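Local coordinates for protein putative glycosyl hydrolase (Bacteroides thetaiotaomicron VPI-5482, PDB 3K11) that is of unproven function but is probably a family 88 glycoside hydrolase that cleaves carbohydrate substrates, at residues Gly22-Leu27 with Asp423-Tyr428; His418-Asp423 with Gln433-Pro438; Asp186-Arg191 with Phe233-Asp238. All blocks are in the same frame, centred on the assembly; numbering follows the deposited sequence. Where two conformers were deposited one is given.

Contact 1: Gly22-Leu27 with Asp423-Tyr428; sequences GTYGDL and DSAVQY. With EDO (1,2-ethanediol), chain C; EDO (1,2-ethanediol), chain J; EDO (1,2-ethanediol), chain S.
Gly25 and Val426 bring the two backbones nearest, with Gly25 CA 5.8 Å from Val426 CA. Residues 22-27 form an irregular loop ahead of helix 29-45. Residues 423-428 carry the second strand of an antiparallel beta hairpin. Asp423 and Ser424 both have positive phi, as in the type I' turn that closes such a hairpin. Gly25 has positive phi too (106°). A side chain there would be pushed against the preceding carbonyl oxygen. Its bare CA lies 3.6 Å from Val426 CG2.

Tyr24 carries the polar part of the contact. Its CG is anti to the backbone N (chi1 -176°), and the ring reaches across to the strand. Val426 N donates to Tyr24 OH over 3.2 Å in a nearly straight bond, at 168°. The same hydroxyl is hydrogen-bonded to Asp383 of the second subunit, which makes it a bridge between hairpin, loop and subunit interface. Tyr20 stacks on the Tyr24 ring. The Val426 and Tyr24 side chains run antiparallel, side by side, with Val426 CG2 4.0 Å from Tyr24 CZ. Nearer the turn, Ala425 CA sits at the ring's edge, 3.6 Å from Tyr24 OH.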
# COMPACT_ATOMS: atom_id res chain seq x y z
N GLY A 22 -8.11 -10.75 18.09
CA GLY A 22 -7.16 -11.24 19.09
C GLY A 22 -7.34 -10.49 20.40
O GLY A 22 -8.34 -9.79 20.59
N THR A 23 -6.38 -10.61 21.31
CA THR A 23 -6.48 -9.90 22.59
C THR A 23 -5.87 -8.50 22.43
O THR A 23 -5.05 -8.26 21.54
CB THR A 23 -5.77 -10.66 23.72
OG1 THR A 23 -4.43 -10.95 23.33
CG2 THR A 23 -6.51 -11.98 24.04
N TYR A 24 -6.31 -7.56 23.27
CA TYR A 24 -5.85 -6.18 23.25
C TYR A 24 -5.87 -5.66 24.68
O TYR A 24 -6.63 -6.12 25.50
CB TYR A 24 -6.79 -5.29 22.39
CG TYR A 24 -6.28 -3.87 22.27
CD1 TYR A 24 -5.34 -3.52 21.29
CD2 TYR A 24 -6.65 -2.89 23.18
CE1 TYR A 24 -4.82 -2.25 21.25
CE2 TYR A 24 -6.15 -1.59 23.11
CZ TYR A 24 -5.21 -1.29 22.16
OH TYR A 24 -4.68 -0.04 22.09
N GLY A 25 -4.96 -4.75 25.01
CA GLY A 25 -5.06 -4.02 26.26
C GLY A 25 -4.04 -4.47 27.29
O GLY A 25 -2.89 -4.78 26.98
N ASP A 26 -4.52 -4.51 28.52
CA ASP A 26 -3.68 -4.85 29.66
C ASP A 26 -2.97 -6.18 29.47
O ASP A 26 -3.53 -7.12 28.89
CB ASP A 26 -4.53 -4.96 30.93
CG ASP A 26 -5.08 -3.60 31.41
OD1 ASP A 26 -4.52 -2.54 31.11
OD2 ASP A 26 -6.08 -3.64 32.15
N LEU A 27 -1.75 -6.23 29.98
CA LEU A 27 -0.90 -7.39 29.95
C LEU A 27 -0.13 -7.36 31.28
O LEU A 27 0.42 -6.32 31.65
CB LEU A 27 0.04 -7.22 28.77
CG LEU A 27 1.03 -8.31 28.45
CD1 LEU A 27 0.24 -9.59 28.15
CD2 LEU A 27 1.95 -7.83 27.26
N ASP A 423 -8.54 6.09 27.58
CA ASP A 423 -9.42 6.30 26.41
C ASP A 423 -9.41 5.06 25.49
O ASP A 423 -9.50 5.18 24.29
CB ASP A 423 -8.93 7.57 25.69
CG ASP A 423 -10.01 8.41 25.12
OD1 ASP A 423 -11.20 8.05 25.20
OD2 ASP A 423 -9.63 9.43 24.56
N SER A 424 -9.34 3.86 26.09
CA SER A 424 -9.46 2.58 25.40
C SER A 424 -8.23 2.19 24.61
O SER A 424 -8.27 1.21 23.86
CB SER A 424 -10.69 2.58 24.45
OG SER A 424 -11.90 2.84 25.13
N ALA A 425 -7.14 2.95 24.77
CA ALA A 425 -5.85 2.67 24.09
C ALA A 425 -4.77 2.37 25.13
O ALA A 425 -4.72 3.01 26.18
CB ALA A 425 -5.41 3.91 23.25
N VAL A 426 -3.87 1.45 24.81
CA VAL A 426 -2.70 1.20 25.64
C VAL A 426 -1.79 2.41 25.58
O VAL A 426 -1.44 2.87 24.49
CB VAL A 426 -1.94 -0.04 25.15
CG1 VAL A 426 -0.59 -0.18 25.87
CG2 VAL A 426 -2.80 -1.32 25.30
N GLN A 427 -1.45 2.98 26.75
CA GLN A 427 -0.49 4.07 26.84
C GLN A 427 0.61 3.73 27.82
O GLN A 427 0.36 3.14 28.86
CB GLN A 427 -1.17 5.38 27.22
CG GLN A 427 -2.07 5.94 26.11
CD GLN A 427 -1.29 6.58 24.96
OE1 GLN A 427 -0.12 6.93 25.11
NE2 GLN A 427 -1.97 6.84 23.83
N TYR A 428 1.84 4.10 27.47
CA TYR A 428 3.00 3.86 28.33
C TYR A 428 3.32 5.05 29.19
O TYR A 428 3.48 6.16 28.68
CB TYR A 428 4.21 3.41 27.50
CG TYR A 428 4.30 1.91 27.41
CD1 TYR A 428 3.27 1.16 26.85
CD2 TYR A 428 5.37 1.21 27.94
CE1 TYR A 428 3.31 -0.23 26.83
CE2 TYR A 428 5.43 -0.17 27.91
CZ TYR A 428 4.37 -0.91 27.37
OH TYR A 428 4.41 -2.31 27.32
C1 EDO C . -6.06 -7.37 18.56
O1 EDO C . -5.38 -8.61 18.82
C2 EDO C . -6.42 -7.30 17.10
O2 EDO C . -7.42 -8.29 16.72
C1 EDO J . -13.34 10.28 22.83
O1 EDO J . -12.80 8.99 23.17
C2 EDO J . -12.25 11.32 22.64
O2 EDO J . -11.32 11.15 23.70
C1 EDO S . -9.45 -3.64 25.83
O1 EDO S . -10.44 -2.77 25.20
C2 EDO S . -9.98 -5.04 26.14
O2 EDO S . -10.06 -5.89 24.97

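Contact 2: His418-Asp423 with Gln433-Pro438; sequences HPQMND and QKTTAP. With EDO (1,2-ethanediol), chain J.
Gln420 and Asp423 each hold the returning C-terminal chain by one direct hydrogen bond. Gln420 lies on the first strand of the antiparallel hairpin formed by 420-422 and 425-427, and Asp423 just after it, in the turn. After the hairpin the chain turns back, and residues 433-438 run beside this strand. Asp423 N donates to Pro438 O at 2.7 Å. The same oxygen is approached by the CA-H of Asn422, with Asn422 CA at 3.4 Å.

At the other end, Gln420 NE2 donates to Thr435 O at 2.8 Å. Thr435 O lies near the plane of the Gln420 amide, but NE2 stands above the carbonyl plane of Thr435. The Gln420 chain is extended, with CG opposite the backbone N (chi1 179°), and this carries its amide to the loop. Gln420 OE1 packs against Gln433 CB.

Two waters complete this shell. One donates to His418 O and Gln420 OE1 and accepts from Gln433 N. The other accepts from Gln420 NE2 and donates to Met421 O and Ala437 O. Lys432 NZ also bonds to Gln420 OE1, so both ends of the amide are gripped and its rotation is fixed.

Further out, Asn422 ND2 bonds to Phe440 O and Tyr429 OH. Asp423 OD2 forms a salt bridge with Arg193 of the second subunit, and both carboxylate oxygens accept from one ethanediol. Within the loop, an ST turn shapes the segment: Ala437 N donates to Thr435 OG1 over 3.1 Å.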
# COMPACT_ATOMS: atom_id res chain seq x y z
N HIS A 418 5.10 1.66 33.30
CA HIS A 418 3.77 1.57 33.92
C HIS A 418 2.65 1.81 32.92
O HIS A 418 1.92 2.79 33.01
CB HIS A 418 3.69 2.58 35.05
CG HIS A 418 4.73 2.35 36.09
ND1 HIS A 418 4.59 1.38 37.05
CD2 HIS A 418 5.95 2.90 36.28
CE1 HIS A 418 5.68 1.36 37.80
NE2 HIS A 418 6.52 2.28 37.36
N PRO A 419 2.50 0.92 31.95
CA PRO A 419 1.45 1.11 30.97
C PRO A 419 0.07 1.00 31.59
O PRO A 419 -0.09 0.32 32.61
CB PRO A 419 1.70 -0.02 29.97
CG PRO A 419 2.43 -1.03 30.72
CD PRO A 419 3.25 -0.31 31.72
N GLN A 420 -0.90 1.67 30.97
CA GLN A 420 -2.24 1.74 31.46
C GLN A 420 -3.17 2.14 30.32
O GLN A 420 -2.80 2.88 29.41
CB GLN A 420 -2.27 2.78 32.60
CG GLN A 420 -3.60 3.01 33.21
CD GLN A 420 -3.53 3.65 34.59
OE1 GLN A 420 -2.45 3.81 35.17
NE2 GLN A 420 -4.70 4.06 35.11
N MSE A 421 -4.39 1.63 30.37
CA MSE A 421 -5.38 1.98 29.39
C MSE A 421 -5.82 3.43 29.65
O MSE A 421 -6.03 3.86 30.79
CB MSE A 421 -6.57 1.00 29.49
CG MSE A 421 -6.22 -0.44 29.08
SE MSE A 421 -6.15 -0.55 27.19
CE MSE A 421 -7.95 -0.46 26.77
N ASN A 422 -5.93 4.19 28.58
CA ASN A 422 -6.41 5.57 28.63
C ASN A 422 -7.26 5.79 27.39
O ASN A 422 -6.78 5.67 26.28
CB ASN A 422 -5.22 6.53 28.68
CG ASN A 422 -5.63 7.92 29.03
OD1 ASN A 422 -6.78 8.31 28.84
ND2 ASN A 422 -4.68 8.70 29.54
N ASP A 423 -8.54 6.09 27.58
CA ASP A 423 -9.42 6.30 26.41
C ASP A 423 -9.41 5.06 25.49
O ASP A 423 -9.50 5.18 24.29
CB ASP A 423 -8.93 7.57 25.69
CG ASP A 423 -10.01 8.41 25.12
OD1 ASP A 423 -11.20 8.05 25.20
OD2 ASP A 423 -9.63 9.43 24.56
N GLN A 433 0.55 6.07 37.21
CA GLN A 433 -0.48 7.08 37.27
C GLN A 433 -1.39 6.73 38.41
O GLN A 433 -1.79 5.59 38.55
CB GLN A 433 -1.22 7.13 35.94
CG GLN A 433 -0.30 7.48 34.79
CD GLN A 433 0.37 8.79 34.98
OE1 GLN A 433 -0.28 9.82 35.00
NE2 GLN A 433 1.71 8.77 35.11
N LYS A 434 -1.74 7.70 39.22
CA LYS A 434 -2.50 7.40 40.44
C LYS A 434 -3.98 7.59 40.17
O LYS A 434 -4.62 8.52 40.69
CB LYS A 434 -2.00 8.29 41.57
CG LYS A 434 -0.50 8.18 41.85
CD LYS A 434 -0.10 9.12 43.00
CE LYS A 434 1.38 9.00 43.40
NZ LYS A 434 2.29 9.67 42.42
N THR A 435 -4.51 6.73 39.31
CA THR A 435 -5.89 6.80 38.89
C THR A 435 -6.34 5.47 38.27
O THR A 435 -5.53 4.69 37.74
CB THR A 435 -6.13 7.94 37.87
OG1 THR A 435 -7.54 8.14 37.69
CG2 THR A 435 -5.46 7.64 36.52
N THR A 436 -7.63 5.23 38.39
CA THR A 436 -8.31 4.12 37.78
C THR A 436 -9.37 4.67 36.80
O THR A 436 -10.16 3.90 36.25
CB THR A 436 -9.00 3.20 38.84
OG1 THR A 436 -9.83 4.00 39.71
CG2 THR A 436 -7.97 2.46 39.65
N ALA A 437 -9.37 5.98 36.55
CA ALA A 437 -10.30 6.58 35.60
C ALA A 437 -9.95 6.04 34.21
O ALA A 437 -8.76 5.92 33.85
CB ALA A 437 -10.19 8.12 35.62
N PRO A 438 -10.97 5.68 33.42
CA PRO A 438 -10.71 5.18 32.06
C PRO A 438 -10.03 6.17 31.13
O PRO A 438 -9.42 5.74 30.15
CB PRO A 438 -12.12 4.94 31.50
CG PRO A 438 -12.98 4.87 32.63
CD PRO A 438 -12.41 5.66 33.73
C1 EDO J . -13.34 10.28 22.83
O1 EDO J . -12.80 8.99 23.17
C2 EDO J . -12.25 11.32 22.64
O2 EDO J . -11.32 11.15 23.70
O HOH W 1 0.36 3.98 35.10
O HOH W 2 -7.02 3.88 33.37

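Contact 3: Asp186-Arg191 with Phe233-Asp238; sequences DGTFAR and FLQFAD. With EDO (1,2-ethanediol), chain I.
Gln235 reaches from helix 222-240 toward Asp186, which comes from the opposite direction. The helix probably belongs to the (alpha/alpha)6 barrel of family 88. The Gln235 amide lies stacked on the Asp186 carboxylate, the two planes 16° apart. The Gln235 chain is extended beyond CG (chi2 -179°), which brings NE2 to the loop. There NE2 donates twice: to Asp186 O at 3.0 Å, from well above that carbonyl's plane, and to Thr188 OG1 at 2.9 Å. Lys231 also donates to Asp186 O.

Residues 186-188 form an Asx turn. Thr188 N donates to Asp186 OD1 at 3.0 Å, and Thr188 OG1 to the same oxygen at 2.6 Å. Both come from one face of the carboxylate. Asp186 OD2 pairs with Arg239 on the same helix.

The apolar branch of Thr188, CG2, sits over one face of the Phe236 ring, 3.7 Å from the centroid, in a CH-pi contact. Phe189 CB touches Phe236 CZ at 4.1 Å.

With an alanine here, Thr188 OG1 would probably lack its amide donor and Asp186 O would be left to Lys231. Thr188 joins two chemistries: its hydroxyl relays a hydrogen-bond chain from Gln235 to the Asp186 carboxylate, while its methyl packs on Phe236.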
# COMPACT_ATOMS: atom_id res chain seq x y z
N ASP A 186 35.63 -7.14 -0.37
CA ASP A 186 35.73 -6.21 0.73
C ASP A 186 35.56 -6.84 2.10
O ASP A 186 35.54 -6.13 3.10
CB ASP A 186 34.77 -5.07 0.55
CG ASP A 186 33.34 -5.45 0.80
OD1 ASP A 186 33.01 -6.62 1.08
OD2 ASP A 186 32.52 -4.53 0.71
N GLY A 187 35.44 -8.16 2.16
CA GLY A 187 35.42 -8.87 3.44
C GLY A 187 34.02 -9.20 3.93
O GLY A 187 33.87 -9.92 4.89
N THR A 188 32.99 -8.64 3.31
CA THR A 188 31.60 -8.90 3.74
C THR A 188 31.23 -10.39 3.64
O THR A 188 31.45 -11.02 2.61
CB THR A 188 30.56 -8.09 2.93
OG1 THR A 188 30.99 -6.73 2.74
CG2 THR A 188 29.14 -8.20 3.58
N PHE A 189 30.71 -10.96 4.72
CA PHE A 189 30.26 -12.36 4.68
C PHE A 189 29.28 -12.53 3.51
O PHE A 189 28.32 -11.79 3.43
CB PHE A 189 29.56 -12.76 5.97
CG PHE A 189 30.46 -12.75 7.20
CD1 PHE A 189 31.66 -13.42 7.21
CD2 PHE A 189 30.03 -12.13 8.37
CE1 PHE A 189 32.45 -13.44 8.37
CE2 PHE A 189 30.82 -12.17 9.52
CZ PHE A 189 32.01 -12.80 9.50
N ALA A 190 29.50 -13.55 2.65
CA ALA A 190 28.72 -13.75 1.43
C ALA A 190 28.50 -15.22 1.16
O ALA A 190 29.03 -16.10 1.87
CB ALA A 190 29.46 -13.12 0.25
N ARG A 191 27.71 -15.49 0.13
CA ARG A 191 27.44 -16.85 -0.35
C ARG A 191 27.60 -16.89 -1.84
O ARG A 191 27.53 -15.86 -2.51
CB ARG A 191 26.02 -17.30 0.02
CG ARG A 191 25.70 -17.13 1.47
CD ARG A 191 24.51 -17.94 1.86
NE ARG A 191 24.02 -17.53 3.18
CZ ARG A 191 22.94 -18.01 3.76
NH1 ARG A 191 22.22 -18.95 3.16
NH2 ARG A 191 22.56 -17.55 4.93
N PHE A 233 28.61 -4.87 9.62
CA PHE A 233 27.28 -4.23 9.71
C PHE A 233 27.12 -3.18 8.63
O PHE A 233 26.12 -3.15 7.92
CB PHE A 233 27.06 -3.61 11.08
CG PHE A 233 25.64 -3.13 11.30
CD1 PHE A 233 25.23 -1.85 10.89
CD2 PHE A 233 24.71 -3.93 11.92
CE1 PHE A 233 23.93 -1.42 11.07
CE2 PHE A 233 23.34 -3.48 12.08
CZ PHE A 233 22.98 -2.26 11.65
N LEU A 234 28.10 -2.30 8.50
CA LEU A 234 27.93 -1.17 7.61
C LEU A 234 28.08 -1.55 6.14
O LEU A 234 27.42 -0.98 5.25
CB LEU A 234 28.94 -0.09 7.99
CG LEU A 234 28.82 0.59 9.36
CD1 LEU A 234 30.01 1.51 9.54
CD2 LEU A 234 27.46 1.36 9.54
N GLN A 235 28.89 -2.55 5.87
CA GLN A 235 29.06 -3.04 4.47
C GLN A 235 27.81 -3.75 3.97
O GLN A 235 27.47 -3.67 2.79
CB GLN A 235 30.34 -3.91 4.37
CG GLN A 235 31.60 -3.04 4.37
CD GLN A 235 32.91 -3.78 4.24
OE1 GLN A 235 33.96 -3.11 4.25
NE2 GLN A 235 32.89 -5.11 4.15
N PHE A 236 27.15 -4.52 4.86
CA PHE A 236 25.83 -5.08 4.56
C PHE A 236 24.83 -3.94 4.39
O PHE A 236 24.10 -3.86 3.41
CB PHE A 236 25.30 -5.99 5.69
CG PHE A 236 25.73 -7.43 5.61
CD1 PHE A 236 25.05 -8.32 4.82
CD2 PHE A 236 26.76 -7.92 6.38
CE1 PHE A 236 25.42 -9.67 4.76
CE2 PHE A 236 27.14 -9.29 6.30
CZ PHE A 236 26.46 -10.14 5.49
N ALA A 237 24.73 -3.08 5.38
CA ALA A 237 23.64 -2.06 5.36
C ALA A 237 23.74 -1.12 4.17
O ALA A 237 22.71 -0.77 3.63
CB ALA A 237 23.54 -1.29 6.72
N ASP A 238 24.95 -0.75 3.76
CA ASP A 238 25.17 0.12 2.58
C ASP A 238 24.40 -0.39 1.39
O ASP A 238 23.65 0.35 0.72
CB ASP A 238 26.66 0.16 2.20
CG ASP A 238 26.94 1.08 1.01
OD1 ASP A 238 26.50 2.25 1.09
OD2 ASP A 238 27.56 0.61 0.01
C1 EDO I . 19.47 -19.00 6.93
O1 EDO I . 20.43 -17.95 6.90
C2 EDO I . 19.15 -19.37 5.49
O2 EDO I . 20.15 -20.26 5.06

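From the N terminus, the first segment is 22-27, ahead of helix 29-45. Contact 1 closes a loop of nearly 400 residues, mostly helical, by bringing this segment to the C-terminal hairpin. Contact 3 falls within that span. It closes a loop of about 40 residues and ties the chain before strand 198-200 to helix 222-240. Its centre is about 40 Å from that of contact 1, on the opposite side of the chain's centre. Contact 2 follows contact 3 but crosses contact 1, because their segments alternate and share Asp423. It closes a nine-residue loop holding strand 425-427 and ties the C-terminal tail to the hairpin. Contacts 1 and 2 meet through the hairpin and both touch the second subunit.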